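Local coordinates for protein ribonucleoside-diphosphate reductase, alpha chain (Actinobacillus ureae ATCC 25976, PDB 6DQX) that probably reduces ribonucleoside diphosphates to deoxyribonucleotides as the catalytic subunit of a class Id ribonucleotide reductase, at residues Y77-R82 with T306-V311; L298-W303 with N374-T379. One frame throughout, in Å; residues are numbered along the deposited sequence.

Contact 1 of 2, residues Y77-R82 with T306-V311; sequences YHYMAR and TEAPEV
Thr306 OG1, whose side chain meets the phenol end of Tyr79 across the contact, has partners ahead and behind in sequence: it accepts from Ala308 N at 3.1 Å, with an N-H...O angle of 159°, and is also hydrogen-bonded to the carbonyl oxygen of Trp303. The first bond closes an ST turn, made possible by a chi1 of 71° that turns OG1 in over its own backbone, toward Ala308 N. The turn leads into the helix that starts at Ala308, with Glu307 as its N-cap residue. Tyr79 lies against this helix start. Its ring takes the methyl of Ala308 squarely on one face, a CH-pi contact with CB 3.7 Å from the ring centroid and 6° off the normal. Ala308 CA sits over the same ring, 3.5 Å from Tyr79 CE2, while Val311 CG2 comes to the ring edge near its plane, 4.0 Å from CE2. Farther out, the phenol oxygen passes alongside the turn: Tyr79 OH is 3.7 Å from Thr306 CB and 3.5 Å from Glu307 N, a van der Waals approach and not a hydrogen bond. Its polar partner is instead Lys75 NZ, one turn earlier on helix 72-82. Phe85 packs on both Ala308 and Val311, which sets the contact beside strand 85-87. The two segments are thus joined by packing, 186 Å² in all, with no hydrogen bond across, and the two hydroxyls, of Tyr79 and Thr306, each find partners near them in sequence.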
loop_
_atom_site.group_PDB
_atom_site.type_symbol
_atom_site.label_atom_id
_atom_site.label_comp_id
_atom_site.label_asym_id
_atom_site.label_seq_id
_atom_site.Cartn_x
_atom_site.Cartn_y
_atom_site.Cartn_z
ATOM N N TYR A 77 -16.733 -36.533 14.866
ATOM C CA TYR A 77 -17.761 -36.797 13.859
ATOM C C TYR A 77 -19.152 -36.949 14.492
ATOM O O TYR A 77 -20.131 -36.360 14.004
ATOM C CB TYR A 77 -17.391 -38.042 13.033
ATOM C CG TYR A 77 -18.264 -38.263 11.813
ATOM C CD1 TYR A 77 -18.005 -37.593 10.614
ATOM C CD2 TYR A 77 -19.340 -39.141 11.849
ATOM C CE1 TYR A 77 -18.797 -37.802 9.494
ATOM C CE2 TYR A 77 -20.141 -39.353 10.728
ATOM C CZ TYR A 77 -19.855 -38.678 9.552
ATOM O OH TYR A 77 -20.629 -38.877 8.434
ATOM N N HIS A 78 -19.221 -37.666 15.614
ATOM C CA HIS A 78 -20.479 -37.844 16.344
ATOM C C HIS A 78 -21.080 -36.521 16.770
ATOM O O HIS A 78 -22.266 -36.250 16.537
ATOM C CB HIS A 78 -20.324 -38.774 17.569
ATOM C CG HIS A 78 -21.572 -38.876 18.397
ATOM N ND1 HIS A 78 -22.723 -39.477 17.935
ATOM C CD2 HIS A 78 -21.860 -38.422 19.642
ATOM C CE1 HIS A 78 -23.667 -39.387 18.860
ATOM N NE2 HIS A 78 -23.167 -38.749 19.904
ATOM N N TYR A 79 -20.262 -35.673 17.383
ATOM C CA TYR A 79 -20.759 -34.378 17.791
ATOM C C TYR A 79 -21.188 -33.496 16.621
ATOM O O TYR A 79 -22.238 -32.804 16.712
ATOM C CB TYR A 79 -19.753 -33.688 18.712
ATOM C CG TYR A 79 -19.528 -34.407 20.033
ATOM C CD1 TYR A 79 -20.588 -35.008 20.740
ATOM C CD2 TYR A 79 -18.258 -34.457 20.603
ATOM C CE1 TYR A 79 -20.375 -35.641 21.961
ATOM C CE2 TYR A 79 -18.036 -35.090 21.815
ATOM C CZ TYR A 79 -19.083 -35.678 22.490
ATOM O OH TYR A 79 -18.843 -36.287 23.703
ATOM N N MET A 80 -20.444 -33.550 15.511
ATOM C CA MET A 80 -20.910 -32.911 14.278
ATOM C C MET A 80 -22.273 -33.439 13.863
ATOM O O MET A 80 -23.191 -32.656 13.511
ATOM C CB MET A 80 -19.895 -33.078 13.127
ATOM C CG MET A 80 -18.600 -32.299 13.300
ATOM S SD MET A 80 -18.796 -30.520 13.092
ATOM C CE MET A 80 -18.975 -30.431 11.310
ATOM N N ALA A 81 -22.389 -34.767 13.851
ATOM C CA ALA A 81 -23.647 -35.459 13.490
ATOM C C ALA A 81 -24.853 -35.030 14.328
ATOM O O ALA A 81 -25.949 -34.865 13.800
ATOM C CB ALA A 81 -23.456 -36.980 13.548
ATOM N N ARG A 82 -24.643 -34.794 15.628
ATOM C CA ARG A 82 -25.723 -34.362 16.510
ATOM C C ARG A 82 -26.063 -32.876 16.427
ATOM O O ARG A 82 -27.038 -32.449 17.048
ATOM C CB ARG A 82 -25.416 -34.745 17.960
ATOM C CG ARG A 82 -25.181 -36.235 18.217
ATOM C CD ARG A 82 -26.171 -37.152 17.494
ATOM N NE ARG A 82 -27.517 -36.958 17.984
ATOM C CZ ARG A 82 -28.641 -37.200 17.312
ATOM N NH1 ARG A 82 -28.626 -37.654 16.054
ATOM N NH2 ARG A 82 -29.800 -36.956 17.907
ATOM N N THR A 306 -21.234 -33.873 28.521
ATOM C CA THR A 306 -20.433 -34.646 27.600
ATOM C C THR A 306 -19.090 -33.970 27.468
ATOM O O THR A 306 -18.874 -32.871 28.001
ATOM C CB THR A 306 -21.075 -34.750 26.191
ATOM O OG1 THR A 306 -21.021 -33.486 25.519
ATOM C CG2 THR A 306 -22.540 -35.234 26.274
ATOM N N GLU A 307 -18.208 -34.613 26.717
ATOM C CA GLU A 307 -16.923 -34.017 26.346
ATOM C C GLU A 307 -16.968 -33.171 25.071
ATOM O O GLU A 307 -15.911 -32.829 24.532
ATOM C CB GLU A 307 -15.854 -35.100 26.190
ATOM C CG GLU A 307 -15.525 -35.798 27.489
ATOM C CD GLU A 307 -14.386 -36.797 27.340
ATOM O OE1 GLU A 307 -14.036 -37.177 26.185
ATOM O OE2 GLU A 307 -13.852 -37.217 28.388
ATOM N N ALA A 308 -18.144 -32.738 24.624
ATOM C CA ALA A 308 -18.191 -31.980 23.358
ATOM C C ALA A 308 -17.381 -30.656 23.381
ATOM O O ALA A 308 -16.583 -30.415 22.466
ATOM C CB ALA A 308 -19.627 -31.743 22.891
ATOM N N PRO A 309 -17.532 -29.819 24.422
ATOM C CA PRO A 309 -16.715 -28.586 24.457
ATOM C C PRO A 309 -15.229 -28.847 24.521
ATOM O O PRO A 309 -14.448 -28.148 23.867
ATOM C CB PRO A 309 -17.198 -27.868 25.707
ATOM C CG PRO A 309 -18.549 -28.413 25.942
ATOM C CD PRO A 309 -18.469 -29.851 25.550
ATOM N N GLU A 310 -14.833 -29.901 25.233
ATOM C CA GLU A 310 -13.433 -30.284 25.290
ATOM C C GLU A 310 -12.901 -30.744 23.944
ATOM O O GLU A 310 -11.777 -30.382 23.542
ATOM C CB GLU A 310 -13.239 -31.387 26.326
ATOM C CG GLU A 310 -13.512 -30.903 27.739
ATOM C CD GLU A 310 -14.927 -31.104 28.218
ATOM O OE1 GLU A 310 -15.902 -31.033 27.428
ATOM O OE2 GLU A 310 -15.080 -31.279 29.460
ATOM N N VAL A 311 -13.711 -31.537 23.240
ATOM C CA VAL A 311 -13.336 -32.008 21.899
ATOM C C VAL A 311 -13.163 -30.832 20.957
ATOM O O VAL A 311 -12.189 -30.807 20.182
ATOM C CB VAL A 311 -14.340 -33.074 21.370
ATOM C CG1 VAL A 311 -14.235 -33.293 19.867
ATOM C CG2 VAL A 311 -14.082 -34.390 22.111
#

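Contact 2 of 2, residues L298-W303 with N374-T379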
loop_
_atom_site.group_PDB
_atom_site.type_symbol
_atom_site.label_atom_id
_atom_site.label_comp_id
_atom_site.label_asym_id
_atom_site.label_seq_id
_atom_site.Cartn_x
_atom_site.Cartn_y
_atom_site.Cartn_z
ATOM N N LEU A 298 -28.626 -24.533 21.382
ATOM C CA LEU A 298 -29.928 -25.208 21.272
ATOM C C LEU A 298 -29.907 -26.563 21.974
ATOM O O LEU A 298 -30.917 -26.990 22.572
ATOM C CB LEU A 298 -30.320 -25.394 19.804
ATOM C CG LEU A 298 -31.615 -26.172 19.506
ATOM C CD1 LEU A 298 -32.783 -25.523 20.220
ATOM C CD2 LEU A 298 -31.869 -26.202 18.004
ATOM N N TYR A 299 -28.768 -27.248 21.904
ATOM C CA TYR A 299 -28.625 -28.569 22.482
ATOM C C TYR A 299 -27.866 -28.608 23.795
ATOM O O TYR A 299 -27.347 -29.656 24.173
ATOM C CB TYR A 299 -27.988 -29.497 21.428
ATOM C CG TYR A 299 -28.815 -29.608 20.169
ATOM C CD1 TYR A 299 -30.159 -29.999 20.221
ATOM C CD2 TYR A 299 -28.270 -29.306 18.911
ATOM C CE1 TYR A 299 -30.927 -30.088 19.073
ATOM C CE2 TYR A 299 -29.041 -29.386 17.755
ATOM C CZ TYR A 299 -30.359 -29.789 17.835
ATOM O OH TYR A 299 -31.121 -29.881 16.691
ATOM N N PHE A 300 -27.803 -27.481 24.507
ATOM C CA PHE A 300 -27.063 -27.412 25.780
ATOM C C PHE A 300 -27.408 -28.561 26.723
ATOM O O PHE A 300 -26.513 -29.217 27.280
ATOM C CB PHE A 300 -27.296 -26.074 26.488
ATOM C CG PHE A 300 -26.621 -25.978 27.830
ATOM C CD1 PHE A 300 -25.240 -25.851 27.925
ATOM C CD2 PHE A 300 -27.365 -26.054 29.005
ATOM C CE1 PHE A 300 -24.610 -25.797 29.162
ATOM C CE2 PHE A 300 -26.731 -25.991 30.241
ATOM C CZ PHE A 300 -25.363 -25.859 30.325
ATOM N N ASP A 301 -28.697 -28.816 26.875
ATOM C CA ASP A 301 -29.149 -29.856 27.816
ATOM C C ASP A 301 -28.768 -31.273 27.375
ATOM O O ASP A 301 -28.734 -32.185 28.215
ATOM C CB ASP A 301 -30.636 -29.687 28.113
ATOM C CG ASP A 301 -30.889 -28.485 28.991
ATOM O OD1 ASP A 301 -30.114 -28.340 29.943
ATOM O OD2 ASP A 301 -31.818 -27.684 28.741
ATOM N N GLU A 302 -28.468 -31.454 26.077
ATOM C CA GLU A 302 -27.855 -32.674 25.584
ATOM C C GLU A 302 -26.370 -32.786 25.846
ATOM O O GLU A 302 -25.919 -33.855 26.251
ATOM C CB GLU A 302 -28.082 -32.890 24.079
ATOM C CG GLU A 302 -29.536 -32.997 23.688
ATOM C CD GLU A 302 -29.753 -33.323 22.219
ATOM O OE1 GLU A 302 -28.818 -33.799 21.539
ATOM O OE2 GLU A 302 -30.898 -33.122 21.750
ATOM N N TRP A 303 -25.589 -31.740 25.558
ATOM C CA TRP A 303 -24.122 -31.869 25.619
ATOM C C TRP A 303 -23.447 -31.339 26.880
ATOM O O TRP A 303 -22.259 -31.583 27.042
ATOM C CB TRP A 303 -23.413 -31.297 24.356
ATOM C CG TRP A 303 -23.730 -29.872 24.016
ATOM C CD1 TRP A 303 -24.532 -29.451 23.012
ATOM C CD2 TRP A 303 -23.230 -28.676 24.653
ATOM N NE1 TRP A 303 -24.591 -28.084 22.985
ATOM C CE2 TRP A 303 -23.802 -27.582 23.982
ATOM C CE3 TRP A 303 -22.358 -28.430 25.719
ATOM C CZ2 TRP A 303 -23.529 -26.258 24.331
ATOM C CZ3 TRP A 303 -22.073 -27.114 26.056
ATOM C CH2 TRP A 303 -22.676 -26.047 25.371
ATOM N N ASN A 374 -26.021 -17.579 33.037
ATOM C CA ASN A 374 -24.987 -17.887 33.990
ATOM C C ASN A 374 -24.538 -19.345 33.922
ATOM O O ASN A 374 -23.334 -19.633 33.938
ATOM C CB ASN A 374 -25.455 -17.559 35.420
ATOM C CG ASN A 374 -24.363 -17.760 36.433
ATOM O OD1 ASN A 374 -23.425 -16.962 36.495
ATOM N ND2 ASN A 374 -24.492 -18.800 37.271
ATOM N N LEU A 375 -25.504 -20.261 33.876
ATOM C CA LEU A 375 -25.234 -21.695 33.864
ATOM C C LEU A 375 -24.422 -22.096 32.632
ATOM O O LEU A 375 -23.417 -22.780 32.733
ATOM C CB LEU A 375 -26.552 -22.476 33.864
ATOM C CG LEU A 375 -26.407 -23.990 33.731
ATOM C CD1 LEU A 375 -25.585 -24.574 34.884
ATOM C CD2 LEU A 375 -27.778 -24.606 33.637
ATOM N N ILE A 376 -24.898 -21.677 31.479
ATOM C CA ILE A 376 -24.255 -22.059 30.215
ATOM C C ILE A 376 -22.818 -21.569 30.132
ATOM O O ILE A 376 -21.882 -22.361 29.851
ATOM C CB ILE A 376 -25.087 -21.561 29.019
ATOM C CG1 ILE A 376 -26.341 -22.444 28.909
ATOM C CG2 ILE A 376 -24.279 -21.599 27.722
ATOM C CD1 ILE A 376 -27.339 -22.018 27.860
ATOM N N PHE A 377 -22.628 -20.288 30.406
ATOM C CA PHE A 377 -21.286 -19.702 30.234
ATOM C C PHE A 377 -20.311 -20.109 31.327
ATOM O O PHE A 377 -19.145 -20.288 31.055
ATOM C CB PHE A 377 -21.406 -18.225 29.978
ATOM C CG PHE A 377 -21.965 -17.955 28.621
ATOM C CD1 PHE A 377 -21.136 -17.999 27.495
ATOM C CD2 PHE A 377 -23.301 -17.748 28.442
ATOM C CE1 PHE A 377 -21.671 -17.788 26.247
ATOM C CE2 PHE A 377 -23.846 -17.572 27.202
ATOM C CZ PHE A 377 -23.011 -17.563 26.093
ATOM N N LYS A 378 -20.818 -20.366 32.538
ATOM C CA LYS A 378 -19.997 -20.958 33.579
ATOM C C LYS A 378 -19.508 -22.348 33.186
ATOM O O LYS A 378 -18.329 -22.709 33.416
ATOM C CB LYS A 378 -20.755 -20.984 34.928
ATOM C CG LYS A 378 -19.904 -21.497 36.105
ATOM C CD LYS A 378 -20.680 -21.363 37.429
ATOM C CE LYS A 378 -19.787 -21.651 38.629
ATOM N NZ LYS A 378 -19.634 -23.114 38.852
ATOM N N THR A 379 -20.413 -23.150 32.644
ATOM C CA THR A 379 -20.095 -24.510 32.212
ATOM C C THR A 379 -19.032 -24.488 31.116
ATOM O O THR A 379 -18.049 -25.237 31.155
ATOM C CB THR A 379 -21.345 -25.232 31.697
ATOM O OG1 THR A 379 -22.349 -25.277 32.739
ATOM C CG2 THR A 379 -21.041 -26.631 31.260
#
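Phe300 makes every close approach from the short helix 300-303, its ring meeting three residues of the long helix 367-395. The aromatic interaction is a CH-pi contact: Ile376 CG1 stands over the centre of one ring face, 3.5 Å from the Phe300 centroid and 3° off the normal, so it is nearly equidistant from all six ring carbons. With CG of Phe300 opposite the backbone N (chi1 177°), the ring reaches out to the neighbouring helix, and the nearest backbones, at Phe300 and Ile376, stay 7.5 Å apart between their CA atoms. Apolar packing adds Ile376 CD1, 4.0 Å from Phe300 CG, and Leu375, whose CD2 lies 3.8 Å from Phe300 CE2 in an oblique approach. At the ring edge the partner is a hydroxyl: Thr379 OG1 lies in the ring plane, 3.9 Å from Phe300 CZ. That hydroxyl is engaged within its own helix, donating to Leu375 O at 2.7 Å. The same carbonyl oxygen also receives the helical bond from Thr379 N, and the two donors arrive from opposite faces of its plane, OG1 tilted 33° out of it. The bond fixes the hydroxyl against its helix backbone beside the aromatic edge. Trp303 CH2 also borders the Phe300 ring in plane, and Tyr356 of helix 353-359 touches both Phe300 and Ile376. No hydrogen bond links the segments; this is aromatic-aliphatic packing of the short helix after strand 288-296 on a long helix, consistent with the alpha/beta barrel of the ribonucleotide reductase family.

In the fold
From the N terminus, helix 72-82 comes first and strand 85-87 follows it. The chain then runs through much of the sheet to strand 288-296 and helix 300-303, the first half of contact 2, before helix 308-327 returns to helix 72-82 and closes the 223-residue loop of contact 1. Helix 367-395 later closes contact 2 across 70 residues. The segments alternate along the chain, so the two loops cross. Their centres lie 13 Å apart, and they touch directly: Trp303 packs on Ala308 and Pro309, and the Tyr299 ring touches the carbonyl oxygen of Arg82. Together they link helix 72-82, consecutive helices 300-303 and 308-327, and helix 367-395.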